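Local coordinates for protein Mos1 transposase (Drosophila mauritiana, PDB 2F7T) that moves the Mos1 transposon by a cut-and-paste mechanism, its magnesium-binding catalytic domain, described here, having an RNase H-like fold with a DDD motif, at residues I34-E39 against V77-S82; V126-D131 against L148-L153; S29-I34 against R206-L211; K71-C76 against L90-T95. One frame throughout, in Å; residues are numbered along the deposited sequence.

Interaction 1. Residues I34-E39 against V77-S82. With MG (magnesium ion), chain B.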
# COMPACT_ATOMS: atom_id res chain seq x y z
N ILE A 34 8.51 -9.27 -23.20
CA ILE A 34 8.75 -9.28 -21.76
C ILE A 34 7.92 -10.33 -21.08
O ILE A 34 6.74 -10.40 -21.27
CB ILE A 34 8.47 -7.90 -21.14
CG1 ILE A 34 9.47 -6.90 -21.72
CG2 ILE A 34 8.50 -8.03 -19.57
CD1 ILE A 34 9.30 -5.43 -21.26
N VAL A 35 8.57 -11.19 -20.32
CA VAL A 35 7.91 -12.05 -19.35
C VAL A 35 8.41 -11.54 -18.01
O VAL A 35 9.64 -11.25 -17.81
CB VAL A 35 8.41 -13.53 -19.56
CG1 VAL A 35 7.80 -14.50 -18.49
CG2 VAL A 35 8.02 -13.98 -21.00
N THR A 36 7.47 -11.37 -17.08
CA THR A 36 7.79 -10.77 -15.80
C THR A 36 7.09 -11.50 -14.66
O THR A 36 6.15 -12.23 -14.87
CB THR A 36 7.46 -9.27 -15.86
OG1 THR A 36 8.06 -8.63 -14.73
CG2 THR A 36 5.85 -8.96 -15.67
N GLY A 37 7.62 -11.41 -13.46
CA GLY A 37 7.09 -12.19 -12.37
C GLY A 37 7.48 -11.61 -11.03
O GLY A 37 8.40 -10.79 -10.97
N ASP A 38 6.77 -12.00 -9.98
CA ASP A 38 7.08 -11.61 -8.60
C ASP A 38 6.33 -12.52 -7.66
O ASP A 38 5.42 -13.28 -8.07
CB ASP A 38 6.54 -10.20 -8.34
CG ASP A 38 7.25 -9.51 -7.15
OD1 ASP A 38 8.33 -10.00 -6.69
OD2 ASP A 38 6.80 -8.47 -6.63
N GLU A 39 6.70 -12.43 -6.37
CA GLU A 39 6.11 -13.25 -5.29
C GLU A 39 5.25 -12.34 -4.43
O GLU A 39 5.61 -11.17 -4.22
CB GLU A 39 7.22 -13.77 -4.36
CG GLU A 39 8.10 -14.86 -4.94
CD GLU A 39 9.32 -14.32 -5.72
OE1 GLU A 39 10.22 -15.12 -6.14
OE2 GLU A 39 9.41 -13.06 -5.89
N VAL A 77 4.22 -15.88 -9.45
CA VAL A 77 3.39 -15.82 -10.64
C VAL A 77 4.23 -15.15 -11.74
O VAL A 77 5.00 -14.27 -11.41
CB VAL A 77 2.06 -15.10 -10.37
CG1 VAL A 77 2.28 -13.63 -9.86
CG2 VAL A 77 1.14 -15.09 -11.66
N TRP A 78 4.11 -15.59 -13.00
CA TRP A 78 4.84 -15.01 -14.14
C TRP A 78 3.86 -14.79 -15.28
O TRP A 78 3.00 -15.60 -15.51
CB TRP A 78 6.00 -15.93 -14.64
CG TRP A 78 7.03 -16.17 -13.59
CD1 TRP A 78 8.17 -15.47 -13.42
CD2 TRP A 78 7.00 -17.16 -12.57
NE1 TRP A 78 8.85 -15.94 -12.32
CE2 TRP A 78 8.16 -17.01 -11.80
CE3 TRP A 78 6.09 -18.18 -12.21
CZ2 TRP A 78 8.43 -17.81 -10.69
CZ3 TRP A 78 6.34 -18.96 -11.11
CH2 TRP A 78 7.50 -18.79 -10.37
N TRP A 79 4.02 -13.69 -16.00
CA TRP A 79 3.07 -13.32 -16.98
C TRP A 79 3.70 -12.39 -17.99
O TRP A 79 4.83 -11.87 -17.79
CB TRP A 79 1.86 -12.69 -16.33
CG TRP A 79 2.19 -11.44 -15.46
CD1 TRP A 79 2.86 -11.41 -14.30
CD2 TRP A 79 1.88 -10.07 -15.79
NE1 TRP A 79 2.96 -10.12 -13.83
CE2 TRP A 79 2.39 -9.27 -14.76
CE3 TRP A 79 1.28 -9.44 -16.88
CZ2 TRP A 79 2.23 -7.86 -14.73
CZ3 TRP A 79 1.11 -8.05 -16.89
CH2 TRP A 79 1.58 -7.26 -15.79
N ASP A 80 2.98 -12.22 -19.10
CA ASP A 80 3.31 -11.34 -20.17
C ASP A 80 2.06 -10.63 -20.64
O ASP A 80 1.04 -10.67 -19.96
CB ASP A 80 4.07 -12.08 -21.30
CG ASP A 80 3.17 -12.99 -22.16
OD1 ASP A 80 1.95 -13.04 -21.93
OD2 ASP A 80 3.62 -13.65 -23.15
N GLN A 81 2.13 -9.92 -21.76
CA GLN A 81 1.03 -9.05 -22.19
C GLN A 81 -0.20 -9.85 -22.65
O GLN A 81 -1.28 -9.28 -22.88
CB GLN A 81 1.52 -8.18 -23.33
CG GLN A 81 2.02 -9.03 -24.58
CD GLN A 81 2.18 -8.12 -25.76
OE1 GLN A 81 2.84 -7.10 -25.66
NE2 GLN A 81 1.56 -8.46 -26.84
N SER A 82 -0.05 -11.17 -22.76
CA SER A 82 -1.17 -12.01 -23.15
C SER A 82 -1.83 -12.68 -21.98
O SER A 82 -2.91 -13.21 -22.16
CB SER A 82 -0.76 -13.05 -24.19
OG SER A 82 -0.22 -12.39 -25.33
MG MG B . 9.73 -9.23 -5.19
O HOH W 1 4.79 -9.04 -22.73
O HOH W 2 8.38 -7.65 -5.00
O HOH W 3 8.51 -10.23 -3.97
O HOH W 4 10.99 -10.85 -5.09
O HOH W 5 10.93 -8.57 -3.44
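T36 and W79 form a hydrogen-bonded antiparallel pair in the central sheet of the RNase H-like fold. T36 N meets W79 O at 2.8 Å, W79 N returns an equally short bond to T36 O, and the two side chains lie side by side. The methyl CG2 of T36 rests over one face of the indole, 3.8 Å from the centroid of the W79 five-membered ring. Turning OG1 anti to the backbone N (chi1 -167°) places that methyl there while OG1 bonds to L129 O; W79 NE1 is held by S165 OG. G37 CA lies 3.6 Å from W78 CD1, and a CB here would clash with that indole, so the close approach depends on glycine. The ladder continues with longer bonds, D38 N meeting V77 O at 3.2 Å. Past D80 the strands part: water 1 donates to I34 O and accepts from Q81 N, and D80 OD1 receives S82 N in an Asx turn while OD2 forms a salt bridge with R116. At the other end D38 OD1 binds magnesium at 2.2 Å, and four waters and D131 OD2 fill the rest of its shell. Strand 127-129 runs along the far edge of 34-39 and strand 83-89 along that of 77-80, while helix 98-115 packs on the W78 face and helix 164-178 on the face of T36, D38, V77 and W79.

Interaction 2. Residues V126-D131 against L148-L153. With MG (magnesium ion), chain B.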
# COMPACT_ATOMS: atom_id res chain seq x y z
N VAL A 126 13.08 -14.38 -25.20
CA VAL A 126 12.42 -13.90 -24.01
C VAL A 126 13.24 -12.82 -23.32
O VAL A 126 14.45 -12.97 -23.16
CB VAL A 126 12.12 -15.10 -23.08
CG1 VAL A 126 11.66 -14.67 -21.63
CG2 VAL A 126 11.10 -15.97 -23.71
N ILE A 127 12.58 -11.69 -23.02
CA ILE A 127 13.13 -10.70 -22.16
C ILE A 127 12.51 -10.86 -20.73
O ILE A 127 11.31 -10.71 -20.53
CB ILE A 127 12.92 -9.27 -22.74
CG1 ILE A 127 13.57 -9.20 -24.10
CG2 ILE A 127 13.46 -8.21 -21.80
CD1 ILE A 127 13.31 -7.93 -24.86
N PHE A 128 13.35 -11.19 -19.77
CA PHE A 128 12.89 -11.55 -18.43
C PHE A 128 13.07 -10.39 -17.45
O PHE A 128 14.16 -9.86 -17.31
CB PHE A 128 13.65 -12.77 -17.93
CG PHE A 128 13.00 -13.44 -16.70
CD1 PHE A 128 11.66 -13.86 -16.76
CD2 PHE A 128 13.74 -13.69 -15.53
CE1 PHE A 128 11.04 -14.50 -15.65
CE2 PHE A 128 13.18 -14.34 -14.47
CZ PHE A 128 11.83 -14.74 -14.50
N LEU A 129 11.97 -10.03 -16.79
CA LEU A 129 11.89 -8.88 -15.87
C LEU A 129 11.53 -9.40 -14.46
O LEU A 129 10.38 -9.76 -14.21
CB LEU A 129 10.88 -7.82 -16.43
CG LEU A 129 10.52 -6.61 -15.52
CD1 LEU A 129 11.77 -6.13 -14.86
CD2 LEU A 129 9.81 -5.48 -16.22
N HIS A 130 12.52 -9.52 -13.58
CA HIS A 130 12.27 -9.91 -12.18
C HIS A 130 13.11 -9.07 -11.26
O HIS A 130 14.05 -8.40 -11.71
CB HIS A 130 12.51 -11.42 -11.93
CG HIS A 130 13.94 -11.90 -12.02
ND1 HIS A 130 14.33 -13.13 -11.53
CD2 HIS A 130 15.06 -11.34 -12.56
CE1 HIS A 130 15.62 -13.29 -11.75
NE2 HIS A 130 16.09 -12.23 -12.37
N ASP A 131 12.80 -9.11 -9.97
CA ASP A 131 13.58 -8.28 -9.10
C ASP A 131 14.84 -8.96 -8.62
O ASP A 131 15.14 -10.11 -8.96
CB ASP A 131 12.79 -7.64 -7.97
CG ASP A 131 12.13 -8.64 -7.04
OD1 ASP A 131 12.74 -9.68 -6.63
OD2 ASP A 131 10.96 -8.42 -6.62
N LEU A 148 18.86 -21.01 -20.23
CA LEU A 148 17.61 -20.76 -20.88
C LEU A 148 17.86 -19.66 -21.83
O LEU A 148 17.15 -19.55 -22.82
CB LEU A 148 16.60 -20.27 -19.87
CG LEU A 148 16.07 -21.29 -18.88
CD1 LEU A 148 15.24 -20.61 -17.79
CD2 LEU A 148 15.31 -22.40 -19.57
N ASN A 149 18.86 -18.83 -21.54
CA ASN A 149 19.27 -17.72 -22.40
C ASN A 149 18.26 -16.58 -22.63
O ASN A 149 18.18 -15.94 -23.72
CB ASN A 149 19.87 -18.19 -23.76
CG ASN A 149 20.94 -17.23 -24.24
OD1 ASN A 149 20.79 -16.64 -25.28
ND2 ASN A 149 21.99 -16.99 -23.40
N TRP A 150 17.53 -16.28 -21.59
CA TRP A 150 16.64 -15.13 -21.62
C TRP A 150 17.47 -13.92 -21.34
O TRP A 150 18.37 -13.96 -20.51
CB TRP A 150 15.50 -15.29 -20.56
CG TRP A 150 14.68 -16.53 -20.70
CD1 TRP A 150 14.56 -17.34 -21.82
CD2 TRP A 150 13.81 -17.11 -19.70
NE1 TRP A 150 13.66 -18.37 -21.58
CE2 TRP A 150 13.18 -18.25 -20.29
CE3 TRP A 150 13.47 -16.76 -18.36
CZ2 TRP A 150 12.24 -19.02 -19.60
CZ3 TRP A 150 12.56 -17.55 -17.68
CH2 TRP A 150 11.98 -18.70 -18.29
N GLU A 151 17.16 -12.83 -22.00
CA GLU A 151 17.76 -11.57 -21.66
C GLU A 151 17.26 -11.07 -20.27
O GLU A 151 16.05 -10.94 -20.06
CB GLU A 151 17.43 -10.58 -22.73
CG GLU A 151 18.36 -9.41 -22.68
CD GLU A 151 17.93 -8.27 -23.57
OE1 GLU A 151 18.22 -7.10 -23.19
OE2 GLU A 151 17.30 -8.56 -24.59
N VAL A 152 18.16 -10.79 -19.33
CA VAL A 152 17.74 -10.35 -18.02
C VAL A 152 17.79 -8.82 -17.97
O VAL A 152 18.85 -8.22 -18.15
CB VAL A 152 18.42 -11.06 -16.88
CG1 VAL A 152 17.93 -10.47 -15.56
CG2 VAL A 152 18.08 -12.59 -16.93
N LEU A 153 16.61 -8.21 -17.85
CA LEU A 153 16.51 -6.77 -17.85
C LEU A 153 17.04 -6.24 -16.53
O LEU A 153 16.91 -6.87 -15.47
CB LEU A 153 15.05 -6.47 -18.06
CG LEU A 153 14.56 -5.47 -19.05
CD1 LEU A 153 15.22 -5.62 -20.42
CD2 LEU A 153 13.01 -5.35 -19.09
MG MG B . 9.73 -9.23 -5.19
O HOH W 6 15.13 -8.84 -14.65
O HOH W 4 10.99 -10.85 -5.09
O HOH W 2 8.38 -7.65 -5.00
O HOH W 3 8.51 -10.23 -3.97
O HOH W 5 10.93 -8.57 -3.44
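F128 and E151 use both their backbone polar groups in a short parallel ladder. F128 N donates to E151 O at 2.7 Å, E151 N to V126 O at 3.0 Å, and L153 N to F128 O at 3.0 Å. I127 turns the other way and bonds to R33 and V35, so the strand is paired on both edges. Where the ladder ends, water 6 accepts from H130 N at 2.9 Å and nears F128 O and L153 O. Side-chain polar groups find partners further off: H130 ND1 on Y101 OH, and E151 OE1 in a salt bridge to R24. Apolar side chains pack on both faces. On one, V126 CG1 sits over a face of the W150 indole and L148 CD1 over the opposite face, while F128 CG, anti to the backbone N (chi1 -165°), carries the ring obliquely against W150 CE3, planes at 53°. An alanine at W150 is likely to leave V126 and F128 without their shared wall and open a gap beneath L148. On the other, I127 CG2 presses tightly on L153 CD1, at 3.4 Å. This is the strand pairing of a beta-alpha-beta crossover through helix 139-148. With the backbone groups of the ladder paired, D131 just beyond gives OD2 to magnesium at 2.1 Å and OD1 to water 4 and A133 N, consistent with the ladder fixing this metal ligand.

Interaction 3. Residues S29-I34 against R206-L211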
# COMPACT_ATOMS: atom_id res chain seq x y z
N SER A 29 10.79 -1.04 -29.92
CA SER A 29 10.01 -1.60 -28.81
C SER A 29 10.23 -3.08 -28.64
O SER A 29 10.25 -3.83 -29.60
CB SER A 29 8.52 -1.33 -28.93
OG SER A 29 7.88 -1.95 -27.80
N PHE A 30 10.44 -3.49 -27.40
CA PHE A 30 10.71 -4.90 -27.07
C PHE A 30 9.69 -5.39 -26.10
O PHE A 30 9.82 -6.45 -25.58
CB PHE A 30 12.11 -5.04 -26.40
CG PHE A 30 12.36 -4.08 -25.19
CD1 PHE A 30 12.95 -2.83 -25.39
CD2 PHE A 30 12.04 -4.46 -23.88
CE1 PHE A 30 13.17 -1.94 -24.30
CE2 PHE A 30 12.30 -3.60 -22.78
CZ PHE A 30 12.89 -2.34 -23.01
N LEU A 31 8.66 -4.61 -25.87
CA LEU A 31 7.72 -4.86 -24.75
C LEU A 31 6.94 -6.17 -24.88
O LEU A 31 6.62 -6.83 -23.87
CB LEU A 31 6.74 -3.69 -24.71
CG LEU A 31 6.95 -2.48 -23.82
CD1 LEU A 31 8.39 -2.18 -23.37
CD2 LEU A 31 6.15 -1.26 -24.25
N HIS A 32 6.64 -6.57 -26.13
CA HIS A 32 5.96 -7.79 -26.38
C HIS A 32 6.83 -9.03 -26.15
O HIS A 32 6.32 -10.10 -26.23
CB HIS A 32 5.45 -7.80 -27.85
CG HIS A 32 6.54 -7.61 -28.84
ND1 HIS A 32 7.23 -6.43 -28.95
CD2 HIS A 32 7.10 -8.47 -29.73
CE1 HIS A 32 8.20 -6.56 -29.82
NE2 HIS A 32 8.14 -7.78 -30.33
N ARG A 33 8.10 -8.92 -25.81
CA ARG A 33 8.88 -10.09 -25.46
C ARG A 33 9.12 -10.18 -23.99
O ARG A 33 9.87 -11.04 -23.56
CB ARG A 33 10.23 -10.06 -26.16
CG ARG A 33 10.05 -9.80 -27.60
CD ARG A 33 11.13 -10.23 -28.51
NE ARG A 33 12.14 -9.18 -28.56
CZ ARG A 33 13.40 -9.31 -28.20
NH1 ARG A 33 13.86 -10.45 -27.77
NH2 ARG A 33 14.20 -8.28 -28.34
N ILE A 34 8.51 -9.27 -23.20
CA ILE A 34 8.75 -9.28 -21.76
C ILE A 34 7.92 -10.33 -21.08
O ILE A 34 6.74 -10.40 -21.27
CB ILE A 34 8.47 -7.90 -21.14
CG1 ILE A 34 9.47 -6.90 -21.72
CG2 ILE A 34 8.50 -8.03 -19.57
CD1 ILE A 34 9.30 -5.43 -21.26
N ARG A 206 -2.03 -3.88 -20.90
CA ARG A 206 -1.90 -2.50 -20.47
C ARG A 206 -0.85 -2.50 -19.40
O ARG A 206 -0.03 -1.61 -19.36
CB ARG A 206 -3.21 -2.01 -19.89
CG ARG A 206 -3.61 -0.61 -20.28
CD ARG A 206 -5.04 -0.13 -19.70
NE ARG A 206 -5.97 -1.23 -19.44
CZ ARG A 206 -6.81 -1.75 -20.32
NH1 ARG A 206 -6.90 -1.27 -21.57
NH2 ARG A 206 -7.59 -2.76 -19.95
N GLY A 207 -0.82 -3.52 -18.56
CA GLY A 207 0.16 -3.60 -17.50
C GLY A 207 1.55 -3.51 -18.01
O GLY A 207 2.36 -2.76 -17.43
N ILE A 208 1.85 -4.27 -19.08
CA ILE A 208 3.15 -4.28 -19.66
C ILE A 208 3.41 -3.01 -20.42
O ILE A 208 4.53 -2.46 -20.33
CB ILE A 208 3.27 -5.43 -20.63
CG1 ILE A 208 3.08 -6.79 -19.88
CG2 ILE A 208 4.62 -5.35 -21.36
CD1 ILE A 208 4.22 -7.17 -18.92
N HIS A 209 2.40 -2.56 -21.20
CA HIS A 209 2.59 -1.41 -22.06
C HIS A 209 2.55 -0.08 -21.30
O HIS A 209 2.83 0.94 -21.91
CB HIS A 209 1.71 -1.48 -23.36
CG HIS A 209 2.15 -2.58 -24.29
ND1 HIS A 209 2.89 -2.35 -25.42
CD2 HIS A 209 2.03 -3.94 -24.20
CE1 HIS A 209 3.20 -3.50 -26.00
NE2 HIS A 209 2.71 -4.49 -25.26
N LYS A 210 2.28 -0.08 -20.00
CA LYS A 210 2.51 1.15 -19.23
C LYS A 210 4.02 1.39 -18.92
O LYS A 210 4.35 2.42 -18.32
CB LYS A 210 1.86 1.06 -17.83
CG LYS A 210 0.32 1.10 -17.71
CD LYS A 210 -0.02 0.94 -16.19
CE LYS A 210 -1.45 0.34 -15.86
NZ LYS A 210 -1.72 0.32 -14.29
N LEU A 211 4.93 0.47 -19.24
CA LEU A 211 6.29 0.66 -18.80
C LEU A 211 6.96 1.97 -19.22
O LEU A 211 7.58 2.64 -18.39
CB LEU A 211 7.17 -0.57 -19.08
CG LEU A 211 7.09 -1.73 -18.06
CD1 LEU A 211 7.63 -2.99 -18.74
CD2 LEU A 211 7.90 -1.48 -16.82
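L31 lies over one face of the H209 imidazole, its CB 4.2 Å from the ring centroid and its CD2 3.6 Å from H209 ND1. The same imidazole stacks with the ring of W205, and its NE2 is hydrogen-bonded to Q81 OE1, so a stack, an apolar contact and a hydrogen bond all bear on it. The loop's own rings have neighbours too: F30 carries L31 CD1 over one face and forms a cation-pi pair with R24, whereas H32 has R33 CG over one face and S29 O at its edge, in plane. Replacing H209 by an alanine would probably strip L31 of the flat surface it rests on and leave Q81 OE1 without its imidazole mate. The arrangement joins a 3-10 turn, residues 31-33, which leads from helix 8-27 into the first strand of the RNase H-like sheet, to the C-terminal part of helix 201-209. No hydrogen bond crosses between the two segments. Instead, I208 CG2 approaches L31 O at 3.5 Å, an oxygen that also accepts I34 N within the turn. I34 reaches out with CG1 anti to its carbonyl carbon (chi1 -64°) and an extended chi2, which brings its CD1 tip to tip with L211 CD1 at 3.9 Å. Its CG2 branch meets I208 CD1 at 4.4 Å, and L211 also packs against P164 and Y167 of helix 164-178.

Interaction 4. Residues K71-C76 against L90-T95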
# COMPACT_ATOMS: atom_id res chain seq x y z
N LYS A 71 -1.84 -18.19 9.09
CA LYS A 71 -1.32 -18.96 7.95
C LYS A 71 -1.18 -18.12 6.65
O LYS A 71 -1.95 -17.20 6.41
CB LYS A 71 -2.13 -20.24 7.71
CG LYS A 71 -2.06 -21.27 8.86
CD LYS A 71 -0.71 -22.02 8.94
CE LYS A 71 -0.75 -23.42 8.27
NZ LYS A 71 -1.65 -24.43 8.88
N LYS A 72 -0.17 -18.43 5.85
CA LYS A 72 0.16 -17.66 4.65
C LYS A 72 0.82 -18.57 3.66
O LYS A 72 1.58 -19.43 4.05
CB LYS A 72 1.07 -16.47 4.97
CG LYS A 72 2.42 -16.78 5.67
CD LYS A 72 3.06 -15.43 6.20
CE LYS A 72 4.60 -15.47 6.42
NZ LYS A 72 5.23 -14.08 6.33
N THR A 73 0.44 -18.40 2.39
CA THR A 73 1.05 -19.04 1.21
C THR A 73 1.72 -17.99 0.33
O THR A 73 1.27 -16.84 0.26
CB THR A 73 -0.01 -19.68 0.37
OG1 THR A 73 -1.06 -18.73 0.18
CG2 THR A 73 -0.71 -20.75 1.15
N MET A 74 2.80 -18.38 -0.32
CA MET A 74 3.44 -17.47 -1.20
C MET A 74 2.96 -17.76 -2.60
O MET A 74 3.18 -18.86 -3.08
CB MET A 74 4.93 -17.62 -1.07
CG MET A 74 5.73 -16.73 -1.97
SD MET A 74 7.27 -16.40 -1.13
CE MET A 74 6.68 -14.89 -0.32
N LEU A 75 2.30 -16.77 -3.22
CA LEU A 75 2.01 -16.79 -4.66
C LEU A 75 3.24 -16.40 -5.51
O LEU A 75 3.83 -15.35 -5.30
CB LEU A 75 0.89 -15.84 -4.98
CG LEU A 75 0.70 -15.60 -6.49
CD1 LEU A 75 0.11 -16.83 -7.13
CD2 LEU A 75 -0.23 -14.52 -6.57
N CYS A 76 3.65 -17.22 -6.44
CA CYS A 76 4.79 -16.93 -7.31
C CYS A 76 4.18 -16.97 -8.69
O CYS A 76 3.65 -17.99 -9.06
CB CYS A 76 5.80 -18.06 -7.14
SG CYS A 76 6.42 -18.19 -5.41
N LEU A 90 2.85 -21.62 -2.91
CA LEU A 90 3.64 -22.50 -2.07
C LEU A 90 2.85 -22.86 -0.79
O LEU A 90 2.06 -22.05 -0.32
CB LEU A 90 4.95 -21.88 -1.68
CG LEU A 90 6.17 -21.97 -2.59
CD1 LEU A 90 5.82 -22.00 -4.03
CD2 LEU A 90 7.10 -20.79 -2.24
N LYS A 91 3.09 -24.07 -0.26
CA LYS A 91 2.45 -24.55 0.98
C LYS A 91 2.80 -23.62 2.14
O LYS A 91 3.93 -23.10 2.20
CB LYS A 91 2.90 -25.97 1.33
CG LYS A 91 2.49 -27.08 0.32
CD LYS A 91 0.96 -27.14 0.06
CE LYS A 91 0.63 -28.37 -0.84
NZ LYS A 91 -0.25 -28.02 -2.04
N PRO A 92 1.82 -23.41 3.02
CA PRO A 92 1.93 -22.55 4.18
C PRO A 92 3.31 -22.39 4.83
O PRO A 92 4.01 -23.38 5.14
CB PRO A 92 0.90 -23.14 5.15
CG PRO A 92 -0.19 -23.63 4.24
CD PRO A 92 0.44 -23.90 2.88
N GLY A 93 3.68 -21.11 4.98
CA GLY A 93 4.93 -20.76 5.62
C GLY A 93 6.17 -20.96 4.77
O GLY A 93 7.14 -20.19 4.95
N GLU A 94 6.16 -21.96 3.86
CA GLU A 94 7.33 -22.28 2.98
C GLU A 94 7.75 -21.13 2.04
O GLU A 94 6.95 -20.23 1.71
CB GLU A 94 7.17 -23.65 2.27
CG GLU A 94 7.08 -23.69 0.74
CD GLU A 94 6.56 -25.05 0.23
OE1 GLU A 94 6.24 -25.23 -1.00
OE2 GLU A 94 6.43 -25.95 1.10
N THR A 95 9.01 -21.16 1.61
CA THR A 95 9.64 -19.95 1.04
C THR A 95 10.41 -20.21 -0.26
O THR A 95 10.81 -21.33 -0.56
CB THR A 95 10.54 -19.33 2.16
OG1 THR A 95 10.35 -17.90 2.18
CG2 THR A 95 12.09 -19.62 1.96
O HOH W 7 4.29 -20.11 1.54
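M74 O accepts L90 N at 2.8 Å, extending the pairing of the antiparallel hairpin made by strands 72-80 and 83-89 into a type II beta turn, K91 to E94. The donor stands 27° out of the carbonyl plane at M74, whereas G93 N comes almost straight at K72 O. That oxygen receives a second, weaker approach, from P92 CA at 3.1 Å, so the turn is drawn close to the strand at its corner. G93 takes the positive phi that the turn requires at its third position.

The side chain of L90 packs along the strand. Its CB lies 3.8 Å from M74 O, and CG forks just beyond: CD2 meets M74 CB at 4.0 Å and also nears C76 SG, which CD1 touches at 4.1 Å. With CG anti to the carbonyl carbon (chi1 -86°), this fork is laid along the strand, and V96 packs against it from the loop.

T73 lies alongside P92, its CG2 on the proline CD, and its OG1 is engaged by I42 O of the neighbouring strand 34-43. Helix 185-198 adds Y185, which touches both T73 and P92. Water 7 lies between strand and turn, within hydrogen-bonding distance of the carbonyls of K91 and E94 and receiving a weak bond from M74 N. Toward the start of the strand the bent chain of K71 crosses the proline ring obliquely, CE 3.5 Å from P92 CB, before its NZ bonds to N46 OD1.

How the interactions relate
After helix 8-27, residues 29-34 open interaction 3, which closes only at 206-211 and so spans the other three, tying the start of the sheet to the C-terminal helices. Interaction 1 shares I34 with it and closes at 77-82; interaction 4, opening at 71-76 on that same strand 72-80, closes at 90-95, so the two loops cross. Interaction 2 follows both in series, adding strands 127-129 and 151-152 beyond strand 34-43. Interactions 1 and 2 meet where V35 packs on V126 and hold D38 and D131 on one magnesium ion. W79 of interaction 1 packs against I208 of interaction 3, while interactions 3 and 4 lie on opposite sides of the chain's centre.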